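Nucleoside-diphosphate-sugar epimerase (Pseudomonas aeruginosa, PDB 2X4G) is probably an NAD(P)-dependent enzyme of the epimerase/dehydratase family that acts on nucleotide-linked sugars. Local coordinates at residues V14-L19 against G225-L230. Sequence-based numbering, arbitrary orientation.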
loop_
_atom_site.group_PDB
_atom_site.type_symbol
_atom_site.label_atom_id
_atom_site.label_comp_id
_atom_site.label_asym_id
_atom_site.label_seq_id
_atom_site.Cartn_x
_atom_site.Cartn_y
_atom_site.Cartn_z
ATOM N N VAL A 14 46.718 4.788 8.660
ATOM C CA VAL A 14 45.656 3.793 8.479
ATOM C C VAL A 14 44.627 4.257 7.433
ATOM O O VAL A 14 44.300 5.429 7.349
ATOM C CB VAL A 14 45.022 3.420 9.836
ATOM C CG1 VAL A 14 43.906 2.451 9.662
ATOM C CG2 VAL A 14 46.065 2.798 10.731
ATOM N N LYS A 15 44.138 3.329 6.618
ATOM C CA LYS A 15 43.218 3.650 5.518
ATOM C C LYS A 15 41.900 2.896 5.737
ATOM O O LYS A 15 41.897 1.653 5.795
ATOM C CB LYS A 15 43.857 3.220 4.195
ATOM C CG LYS A 15 43.648 4.149 3.012
ATOM C CD LYS A 15 44.341 3.590 1.760
ATOM C CE LYS A 15 45.179 4.638 1.054
ATOM N NZ LYS A 15 45.622 4.208 -0.303
ATOM N N TYR A 16 40.799 3.627 5.895
ATOM C CA TYR A 16 39.483 3.004 6.042
ATOM C C TYR A 16 38.556 3.478 4.939
ATOM O O TYR A 16 38.590 4.646 4.565
ATOM C CB TYR A 16 38.845 3.310 7.399
ATOM C CG TYR A 16 39.598 2.771 8.612
ATOM C CD1 TYR A 16 40.101 3.632 9.565
ATOM C CD2 TYR A 16 39.782 1.407 8.816
ATOM C CE1 TYR A 16 40.767 3.171 10.671
ATOM C CE2 TYR A 16 40.455 0.939 9.930
ATOM C CZ TYR A 16 40.941 1.840 10.849
ATOM O OH TYR A 16 41.621 1.454 11.967
ATOM N N ALA A 17 37.727 2.563 4.432
ATOM C CA ALA A 17 36.801 2.850 3.338
ATOM C C ALA A 17 35.369 2.835 3.828
ATOM O O ALA A 17 35.071 2.195 4.820
ATOM C CB ALA A 17 36.967 1.829 2.221
ATOM N N VAL A 18 34.491 3.540 3.112
ATOM C CA VAL A 18 33.059 3.568 3.399
ATOM C C VAL A 18 32.282 3.385 2.105
ATOM O O VAL A 18 32.510 4.123 1.153
ATOM C CB VAL A 18 32.631 4.941 3.974
ATOM C CG1 VAL A 18 31.175 4.903 4.422
ATOM C CG2 VAL A 18 33.525 5.359 5.118
ATOM N N LEU A 19 31.386 2.402 2.049
ATOM C CA LEU A 19 30.404 2.311 0.964
ATOM C C LEU A 19 29.138 2.933 1.460
ATOM O O LEU A 19 28.753 2.695 2.604
ATOM C CB LEU A 19 30.098 0.867 0.586
ATOM C CG LEU A 19 31.247 0.211 -0.180
ATOM C CD1 LEU A 19 32.311 -0.299 0.815
ATOM C CD2 LEU A 19 30.770 -0.888 -1.102
ATOM N N GLY A 225 30.626 6.010 16.596
ATOM C CA GLY A 225 30.367 4.672 17.075
ATOM C C GLY A 225 30.679 3.614 16.045
ATOM O O GLY A 225 31.188 2.561 16.379
ATOM N N LEU A 226 30.368 3.881 14.787
ATOM C CA LEU A 226 30.687 2.935 13.727
ATOM C C LEU A 226 32.197 2.755 13.621
ATOM O O LEU A 226 32.685 1.619 13.641
ATOM C CB LEU A 226 30.097 3.376 12.376
ATOM C CG LEU A 226 28.577 3.402 12.233
ATOM C CD1 LEU A 226 28.207 3.847 10.841
ATOM C CD2 LEU A 226 28.012 2.056 12.508
ATOM N N LEU A 227 32.931 3.864 13.521
ATOM C CA LEU A 227 34.398 3.794 13.472
ATOM C C LEU A 227 34.917 2.979 14.656
ATOM O O LEU A 227 35.835 2.165 14.506
ATOM C CB LEU A 227 35.028 5.191 13.489
ATOM C CG LEU A 227 36.569 5.280 13.564
ATOM C CD1 LEU A 227 37.158 4.692 12.325
ATOM C CD2 LEU A 227 37.044 6.720 13.736
ATOM N N MET A 228 34.322 3.190 15.826
ATOM C CA MET A 228 34.791 2.536 17.025
ATOM C C MET A 228 34.515 1.039 17.015
ATOM O O MET A 228 35.316 0.263 17.508
ATOM C CB MET A 228 34.160 3.171 18.267
ATOM C CG MET A 228 34.765 4.501 18.680
ATOM S SD MET A 228 34.119 5.011 20.281
ATOM C CE MET A 228 33.644 6.694 19.890
ATOM N N ALA A 229 33.366 0.630 16.495
ATOM C CA ALA A 229 33.071 -0.795 16.355
ATOM C C ALA A 229 34.074 -1.403 15.412
ATOM O O ALA A 229 34.573 -2.480 15.680
ATOM C CB ALA A 229 31.664 -1.016 15.813
ATOM N N LEU A 230 34.363 -0.693 14.318
ATOM C CA LEU A 230 35.223 -1.197 13.250
ATOM C C LEU A 230 36.605 -1.453 13.805
ATOM O O LEU A 230 37.155 -2.529 13.590
ATOM C CB LEU A 230 35.288 -0.221 12.065
ATOM C CG LEU A 230 36.203 -0.533 10.870
ATOM C CD1 LEU A 230 35.648 -1.645 10.025
ATOM C CD2 LEU A 230 36.386 0.691 10.005
#
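Tyr16 projects from strand 15-19 toward helix 219-232 and meets it through Leu227 and Leu230, two leucines one helical turn apart. The contact is small, burying 122 Å² in all, and purely apolar; the nearest backbones, at Tyr16 and Leu227, stay 9.0 Å apart between CA atoms, so the side chains span the gap. From CB, a chi1 of -63° sets CG of the tyrosine opposite the carbonyl carbon, which carries the ring back along the strand toward Val14. CG lies 4.1 Å from CD2 of Leu230. Beyond it, both leucine methyls lie on the same side of the ring plane and come in obliquely: CD2 of Tyr16 approaches CD2 of Leu230 to 3.7 Å, while CD1 of Tyr16 stands 4.2 Å from CD1 of Leu227. Farther out, CE2 of Tyr16 remains 4.1 Å from CD2 of Leu230. The Leu230 side chain runs antiparallel to that of the tyrosine, while Leu227 lies roughly perpendicular to it. On the other side of the ring, Val14 CG1 stands 3.2 Å from the plane of Tyr16, displaced toward the rim. At the tip, OH hydrogen-bonds OE2 of Glu231, the residue following Leu230, so the buried ring has a polar anchor on the same helix that supplies its apolar neighbours. His38 adds an edge-to-face ring contact. Strand 15-19 comes first in sequence but lies inside the Rossmann-type sheet, running parallel to its neighbours 39-44 and 80-83. Ile33 of helix 24-35 touches both Tyr16 and Leu227, and Leu230 reaches Ile82 of strand 80-83, so helix 219-232 packs against the sheet alongside helix 24-35.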